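Local structure of protein toll (Drosophila melanogaster, 4LXR) at residues A[80-83]-A[87-90]; A[534-537]-A[541-544]; A[547-552]-A[563-568]. The protein acts as a cell-surface receptor for the cleaved cytokine spaetzle, switching on signalling for dorsal-ventral patterning of the embryo and for antifungal defence. One frame throughout, in Å; residues are numbered along the deposited sequence.

Contact 1: residues A[80-83]-A[87-90]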
# COMPACT_ATOMS: atom_id res chain seq x y z
N CYS A 80 3.03 42.12 2.71
CA CYS A 80 2.81 43.50 3.12
C CYS A 80 3.93 44.40 2.64
O CYS A 80 5.04 43.92 2.37
CB CYS A 80 2.65 43.60 4.65
SG CYS A 80 1.25 42.56 5.29
N MET A 81 3.65 45.69 2.50
CA MET A 81 4.68 46.65 2.12
C MET A 81 5.37 47.16 3.36
O MET A 81 4.73 47.34 4.41
CB MET A 81 4.06 47.83 1.35
CG MET A 81 3.37 47.36 0.09
SD MET A 81 2.62 48.67 -0.85
CE MET A 81 4.07 49.56 -1.41
N LEU A 82 6.68 47.36 3.26
CA LEU A 82 7.41 48.03 4.32
C LEU A 82 6.84 49.43 4.46
O LEU A 82 6.68 50.16 3.47
CB LEU A 82 8.92 48.04 4.02
CG LEU A 82 9.50 46.63 4.12
CD1 LEU A 82 10.93 46.56 3.53
CD2 LEU A 82 9.47 46.15 5.57
N PRO A 83 6.52 49.82 5.70
CA PRO A 83 5.71 51.00 5.97
C PRO A 83 6.48 52.33 5.93
O PRO A 83 6.35 53.14 6.85
CB PRO A 83 5.18 50.73 7.38
CG PRO A 83 6.22 49.90 8.01
CD PRO A 83 6.80 49.04 6.92
N PRO A 87 8.09 52.72 11.91
CA PRO A 87 8.39 51.39 12.45
C PRO A 87 7.22 50.39 12.25
O PRO A 87 6.06 50.80 12.28
CB PRO A 87 8.62 51.66 13.94
CG PRO A 87 9.11 53.19 13.97
CD PRO A 87 8.28 53.82 12.88
N ILE A 88 7.54 49.11 12.06
CA ILE A 88 6.51 48.07 11.94
C ILE A 88 5.76 48.03 13.26
O ILE A 88 4.56 47.73 13.28
CB ILE A 88 7.11 46.69 11.55
CG1 ILE A 88 7.66 46.74 10.13
CG2 ILE A 88 6.06 45.53 11.63
CD1 ILE A 88 8.64 45.60 9.78
N ALA A 89 6.45 48.39 14.35
CA ALA A 89 5.82 48.41 15.67
C ALA A 89 4.58 49.31 15.70
O ALA A 89 3.64 49.06 16.45
CB ALA A 89 6.82 48.86 16.74
N SER A 90 4.58 50.37 14.88
CA SER A 90 3.42 51.25 14.79
C SER A 90 2.18 50.57 14.18
O SER A 90 1.06 50.85 14.59
CB SER A 90 3.79 52.52 14.03
OG SER A 90 4.63 53.34 14.82

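Contact 2: residues A[534-537]-A[541-544]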
# COMPACT_ATOMS: atom_id res chain seq x y z
N ASN A 534 -7.10 -17.43 -9.75
CA ASN A 534 -6.45 -18.69 -10.04
C ASN A 534 -7.11 -19.37 -11.24
O ASN A 534 -8.30 -19.19 -11.47
CB ASN A 534 -6.46 -19.58 -8.80
CG ASN A 534 -5.29 -19.29 -7.88
OD1 ASN A 534 -4.14 -19.59 -8.21
ND2 ASN A 534 -5.57 -18.70 -6.72
N PRO A 535 -6.33 -20.14 -12.02
CA PRO A 535 -6.85 -20.76 -13.25
C PRO A 535 -7.67 -22.05 -13.01
O PRO A 535 -7.36 -23.11 -13.55
CB PRO A 535 -5.57 -21.07 -14.04
CG PRO A 535 -4.53 -21.31 -12.98
CD PRO A 535 -4.88 -20.35 -11.86
N LEU A 536 -8.74 -21.94 -12.24
CA LEU A 536 -9.49 -23.11 -11.80
C LEU A 536 -10.15 -23.88 -12.94
O LEU A 536 -10.82 -23.29 -13.80
CB LEU A 536 -10.55 -22.69 -10.79
CG LEU A 536 -11.19 -23.81 -9.96
CD1 LEU A 536 -10.15 -24.46 -9.06
CD2 LEU A 536 -12.35 -23.27 -9.16
N VAL A 537 -9.94 -25.20 -12.96
CA VAL A 537 -10.64 -26.07 -13.91
C VAL A 537 -11.96 -26.50 -13.28
O VAL A 537 -11.97 -27.22 -12.28
CB VAL A 537 -9.79 -27.32 -14.30
CG1 VAL A 537 -10.64 -28.31 -15.09
CG2 VAL A 537 -8.55 -26.91 -15.10
N THR A 541 -14.56 -32.48 -10.42
CA THR A 541 -13.62 -32.69 -9.30
C THR A 541 -13.65 -31.58 -8.24
O THR A 541 -13.05 -31.73 -7.17
CB THR A 541 -12.16 -32.92 -9.78
OG1 THR A 541 -11.64 -31.72 -10.36
CG2 THR A 541 -12.10 -34.04 -10.81
N ILE A 542 -14.33 -30.48 -8.53
CA ILE A 542 -14.38 -29.37 -7.58
C ILE A 542 -15.76 -29.21 -6.98
O ILE A 542 -16.09 -28.14 -6.44
CB ILE A 542 -13.93 -28.02 -8.21
CG1 ILE A 542 -14.92 -27.55 -9.28
CG2 ILE A 542 -12.53 -28.14 -8.80
CD1 ILE A 542 -14.77 -26.09 -9.64
N LEU A 543 -16.56 -30.28 -7.06
CA LEU A 543 -17.96 -30.25 -6.64
C LEU A 543 -18.15 -29.74 -5.22
O LEU A 543 -18.91 -28.80 -4.99
CB LEU A 543 -18.60 -31.64 -6.77
CG LEU A 543 -19.95 -31.80 -6.05
CD1 LEU A 543 -21.01 -30.89 -6.66
CD2 LEU A 543 -20.41 -33.26 -6.06
N TRP A 544 -17.46 -30.34 -4.26
CA TRP A 544 -17.71 -30.02 -2.86
C TRP A 544 -17.17 -28.66 -2.47
O TRP A 544 -17.73 -28.00 -1.61
CB TRP A 544 -17.23 -31.15 -1.94
CG TRP A 544 -18.08 -32.37 -2.14
CD1 TRP A 544 -17.71 -33.55 -2.72
CD2 TRP A 544 -19.47 -32.49 -1.80
NE1 TRP A 544 -18.79 -34.41 -2.75
CE2 TRP A 544 -19.88 -33.79 -2.19
CE3 TRP A 544 -20.40 -31.65 -1.20
CZ2 TRP A 544 -21.18 -34.26 -2.00
CZ3 TRP A 544 -21.71 -32.11 -1.00
CH2 TRP A 544 -22.08 -33.41 -1.40
O HOH W 1 -10.11 -29.13 -11.39

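Contact 3: residues A[547-552]-A[563-568]. With NAG (2-acetamido-2-deoxy-beta-D-glucopyranose), chain F.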
# COMPACT_ATOMS: atom_id res chain seq x y z
N GLN A 547 -19.91 -26.45 -3.58
CA GLN A 547 -20.98 -26.51 -2.58
C GLN A 547 -20.57 -25.76 -1.31
O GLN A 547 -21.41 -25.12 -0.67
CB GLN A 547 -21.35 -27.97 -2.24
CG GLN A 547 -21.81 -28.83 -3.42
CD GLN A 547 -23.19 -28.47 -3.95
OE1 GLN A 547 -23.45 -27.32 -4.30
NE2 GLN A 547 -24.08 -29.46 -4.01
N LEU A 548 -19.29 -25.84 -0.94
CA LEU A 548 -18.75 -25.10 0.21
C LEU A 548 -18.89 -23.61 -0.02
O LEU A 548 -19.35 -22.88 0.86
CB LEU A 548 -17.28 -25.47 0.44
CG LEU A 548 -16.48 -24.92 1.63
CD1 LEU A 548 -15.90 -23.54 1.38
CD2 LEU A 548 -17.35 -24.90 2.87
N VAL A 549 -18.50 -23.16 -1.20
CA VAL A 549 -18.54 -21.74 -1.56
C VAL A 549 -19.96 -21.18 -1.47
O VAL A 549 -20.16 -20.03 -1.08
CB VAL A 549 -17.92 -21.50 -2.96
CG1 VAL A 549 -18.51 -20.26 -3.62
CG2 VAL A 549 -16.39 -21.40 -2.85
N ARG A 550 -20.95 -22.00 -1.79
CA ARG A 550 -22.34 -21.56 -1.66
C ARG A 550 -22.95 -22.01 -0.33
O ARG A 550 -22.28 -22.01 0.71
CB ARG A 550 -23.17 -21.99 -2.87
CG ARG A 550 -23.01 -23.44 -3.28
CD ARG A 550 -23.01 -23.61 -4.81
NE ARG A 550 -24.27 -23.23 -5.44
CZ ARG A 550 -25.35 -24.01 -5.50
NH1 ARG A 550 -26.45 -23.58 -6.10
NH2 ARG A 550 -25.34 -25.21 -4.94
N GLY A 551 -24.22 -22.40 -0.33
CA GLY A 551 -24.86 -22.80 0.90
C GLY A 551 -24.56 -24.22 1.34
O GLY A 551 -23.95 -24.45 2.39
N VAL A 552 -24.98 -25.17 0.51
CA VAL A 552 -25.08 -26.59 0.84
C VAL A 552 -24.07 -27.23 1.81
O VAL A 552 -24.46 -27.76 2.86
CB VAL A 552 -25.13 -27.44 -0.44
CG1 VAL A 552 -25.60 -28.85 -0.12
CG2 VAL A 552 -26.04 -26.78 -1.46
N LEU A 563 -12.93 -18.40 3.05
CA LEU A 563 -12.30 -18.27 1.75
C LEU A 563 -12.86 -17.10 0.98
O LEU A 563 -14.08 -16.89 0.95
CB LEU A 563 -12.50 -19.55 0.93
CG LEU A 563 -12.21 -20.85 1.69
CD1 LEU A 563 -12.58 -22.04 0.83
CD2 LEU A 563 -10.75 -20.89 2.09
N ARG A 564 -11.98 -16.32 0.36
CA ARG A 564 -12.39 -15.24 -0.52
C ARG A 564 -12.31 -15.72 -1.95
O ARG A 564 -11.23 -16.05 -2.46
CB ARG A 564 -11.51 -14.01 -0.32
CG ARG A 564 -11.74 -12.91 -1.34
CD ARG A 564 -11.22 -11.58 -0.82
NE ARG A 564 -10.58 -10.79 -1.87
CZ ARG A 564 -10.31 -9.50 -1.76
NH1 ARG A 564 -10.64 -8.83 -0.66
NH2 ARG A 564 -9.72 -8.86 -2.77
N THR A 565 -13.46 -15.79 -2.60
CA THR A 565 -13.58 -16.39 -3.92
C THR A 565 -14.36 -15.52 -4.89
O THR A 565 -14.66 -15.95 -6.00
CB THR A 565 -14.31 -17.74 -3.82
OG1 THR A 565 -15.55 -17.55 -3.13
CG2 THR A 565 -13.47 -18.74 -3.05
N ASP A 566 -14.66 -14.29 -4.48
CA ASP A 566 -15.50 -13.38 -5.26
C ASP A 566 -14.93 -13.11 -6.65
O ASP A 566 -15.66 -12.78 -7.57
CB ASP A 566 -15.74 -12.07 -4.50
CG ASP A 566 -14.53 -11.15 -4.53
OD1 ASP A 566 -13.49 -11.50 -3.94
OD2 ASP A 566 -14.63 -10.06 -5.14
N ARG A 567 -13.61 -13.24 -6.79
CA ARG A 567 -12.97 -13.10 -8.09
C ARG A 567 -12.18 -14.36 -8.46
O ARG A 567 -11.16 -14.29 -9.15
CB ARG A 567 -12.11 -11.83 -8.15
CG ARG A 567 -12.95 -10.57 -8.35
CD ARG A 567 -12.22 -9.29 -7.99
NE ARG A 567 -10.99 -9.14 -8.76
CZ ARG A 567 -9.77 -9.22 -8.24
NH1 ARG A 567 -9.61 -9.45 -6.94
NH2 ARG A 567 -8.70 -9.07 -9.02
N LEU A 568 -12.68 -15.51 -8.00
CA LEU A 568 -12.19 -16.81 -8.45
C LEU A 568 -13.08 -17.31 -9.59
O LEU A 568 -14.28 -17.56 -9.40
CB LEU A 568 -12.16 -17.82 -7.30
CG LEU A 568 -11.75 -19.24 -7.71
CD1 LEU A 568 -10.40 -19.22 -8.43
CD2 LEU A 568 -11.71 -20.16 -6.50
C1 NAG F . -6.01 -6.98 -5.24
C2 NAG F . -6.32 -6.76 -6.72
C3 NAG F . -6.97 -5.40 -6.94
C4 NAG F . -8.17 -5.21 -6.02
C5 NAG F . -7.81 -5.54 -4.57
C6 NAG F . -9.01 -5.56 -3.66
C7 NAG F . -4.77 -7.99 -8.20
C8 NAG F . -3.52 -7.90 -9.01
N2 NAG F . -5.11 -6.88 -7.54
O3 NAG F . -7.35 -5.28 -8.30
O4 NAG F . -8.57 -3.85 -6.07
O5 NAG F . -7.21 -6.84 -4.49
O6 NAG F . -8.77 -6.34 -2.49
O7 NAG F . -5.44 -9.02 -8.15

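Contact 1: residues A[80-83]-A[87-90]
Pro87 enters this contact through its backbone: the carbonyl O of Pro87 stands 4.4 Å from CG of Pro83, while the ring of Pro87 itself points away from segment 80-83. That oxygen has a polar partner in its own segment, because Ser90 N donates to Pro87 O at 3.0 Å, near the start of helix 88-94. Ile88, next along the chain, carries most of this segment's share of the contact. Its CG1 lies beside the backbone N and anti to the carbonyl carbon (chi1 -68°), which sets the longer branch against the proline ring of the other segment. There CG1 of Ile88 comes to 4.0 Å from CD of Pro83 and nearly as close to CG, the two side chains crossing at about a right angle. The branch then continues almost fully extended, and at its end CD1 of Ile88 meets the methyl CD2 of Leu82 at 4.3 Å. Everything that meets between the segments is carbon against carbon or carbon against a carbonyl oxygen; no hydrogen bond links the two, so shape and the exclusion of water hold them. Phe105 of strand 102-106 packs against both Leu82 and Ile88 and so joins them from the neighbouring strand. Two residues on, Ser90 touches nothing in segment 80-83; its OG is hydrogen-bonded to Arg121. At the other end of the contact, Cys80 is anchored by its disulfide to Cys52. Strand 74-78, a loop after it, a short helix and a return to the parallel strand 102-106 make up one coil, and the arrangement is consistent with the solenoid of a leucine-rich repeat ectodomain near its N-terminal end.

Contact 2: residues A[534-537]-A[541-544]
Leu536 and Ile542 meet within the C-terminal flanking module (LRRCT) of a block of leucine-rich repeats, on the two sides of a tight loop whose middle carries the Cys-x-Cys signature, Cys538 and Cys540. The apolar part comes first. The two side chains reach toward each other tip to tip, CD2 of Leu536 lying 3.7 Å from CD1 of Ile542. Leu536 brings its branch there with CG anti to the backbone N (chi1 -165°), whereas Ile542 has CG1 between its backbone N and carbonyl carbon (chi1 67°), leaving CG2 beside the N. Both residues are buried, and Val581 packs on Leu536 from another loop of the module.

A second kind of contact sets carbon against oxygen. CG2 of Ile542 lies 3.6 Å from the carbonyl O of Val537, and CD1 of the same isoleucine is little farther off, so both methyls approach that oxygen from the same side. Ile542 sits at the N-cap position of helix 543-549, so this packing places the start of the helix beside the short strand.

Polar links within the strand segment shape its approach: Pro535 is the centre of an inverse gamma turn, with a weak bond from Leu536 N to Asn534 O of 2.9 Å. Asn534 is tied back to the repeats just before this module by its ND2, bonded to Met502 O and Leu531 O. Across the contact the polar link is indirect: one water is hydrogen-bonded to Val537 O (2.8 Å) and Thr541 OG1 (3.2 Å), an oxygen that is also hydrogen-bonded to Asp539 OD1.

Contact 3: residues A[547-552]-A[563-568]
The guanidinium groups of Arg564 and Arg567 both turn an edge to the same N-acetylglucosamine, part of a glycan carried by the protein itself. Arg564 NH2 donates to O6 of the sugar at 2.7 Å in a nearly straight bond (166°), with O6 close to the plane of the group and C6 at the same edge. The Arg564 chain leaves with CG anti to the backbone N (chi1 172°) and bends at chi3, which carries the guanidinium out to the sugar. Arg567 NH2 points in plane at the acetamide oxygen O7, but at 3.4 Å that bond is weak; the same nitrogen also has a salt bridge to Asp533. Asp566 approaches differently: its OD1 stands 3.6 Å from NE of Arg564, well out of the guanidinium plane, a long pairing of charges. With an alanine in place of Arg564, O6 would probably lose this donor, the hydroxymethyl arm would be freer to turn and Asp566 would have one fewer positive charge nearby. Just past the helix, Arg550 NH2 donates to OE1 of Gln547 at 2.9 Å in a bent bond (138°), in the amide's carbonyl plane but tilted from that of the guanidinium.

The segments themselves meet without a hydrogen bond, mostly through methyls. Leu548 and Leu563 cross at about a right angle, their CD1 methyls 3.7 Å apart. Val549 and Thr565 slide past each other in opposite directions, Thr565 OG1 lying 4.0 Å from CG2 of Val549. Phe545, earlier in the helix, also packs on Leu563 and Thr565. Helix 543-549 is thus laid against strand 561-564, at the end of the first run of strands, by a contact apolar toward the helix, while Arg564 and, more weakly, Arg567 make it polar toward the sugar.

Overall arrangement
From the N terminus, contact 1 comes first, closing a short loop between strand 74-78 and helix 88-94. Several hundred residues of solenoid follow before 534-537 meets 541-544 in contact 2, whose centre is about 79 Å from that of contact 1, on the opposite side of the chain's centre. Contact 3 then closes a wider loop, 547-552 against 563-568. The three are strictly in series, none enclosing or crossing another. Contacts 2 and 3 share helix 543-549 and touch, CD2 of Leu536 lying 4.1 Å from CD2 of Leu568. Between them they fix that helix to strands 536-537 and 561-564, within the first C-terminal flanking module.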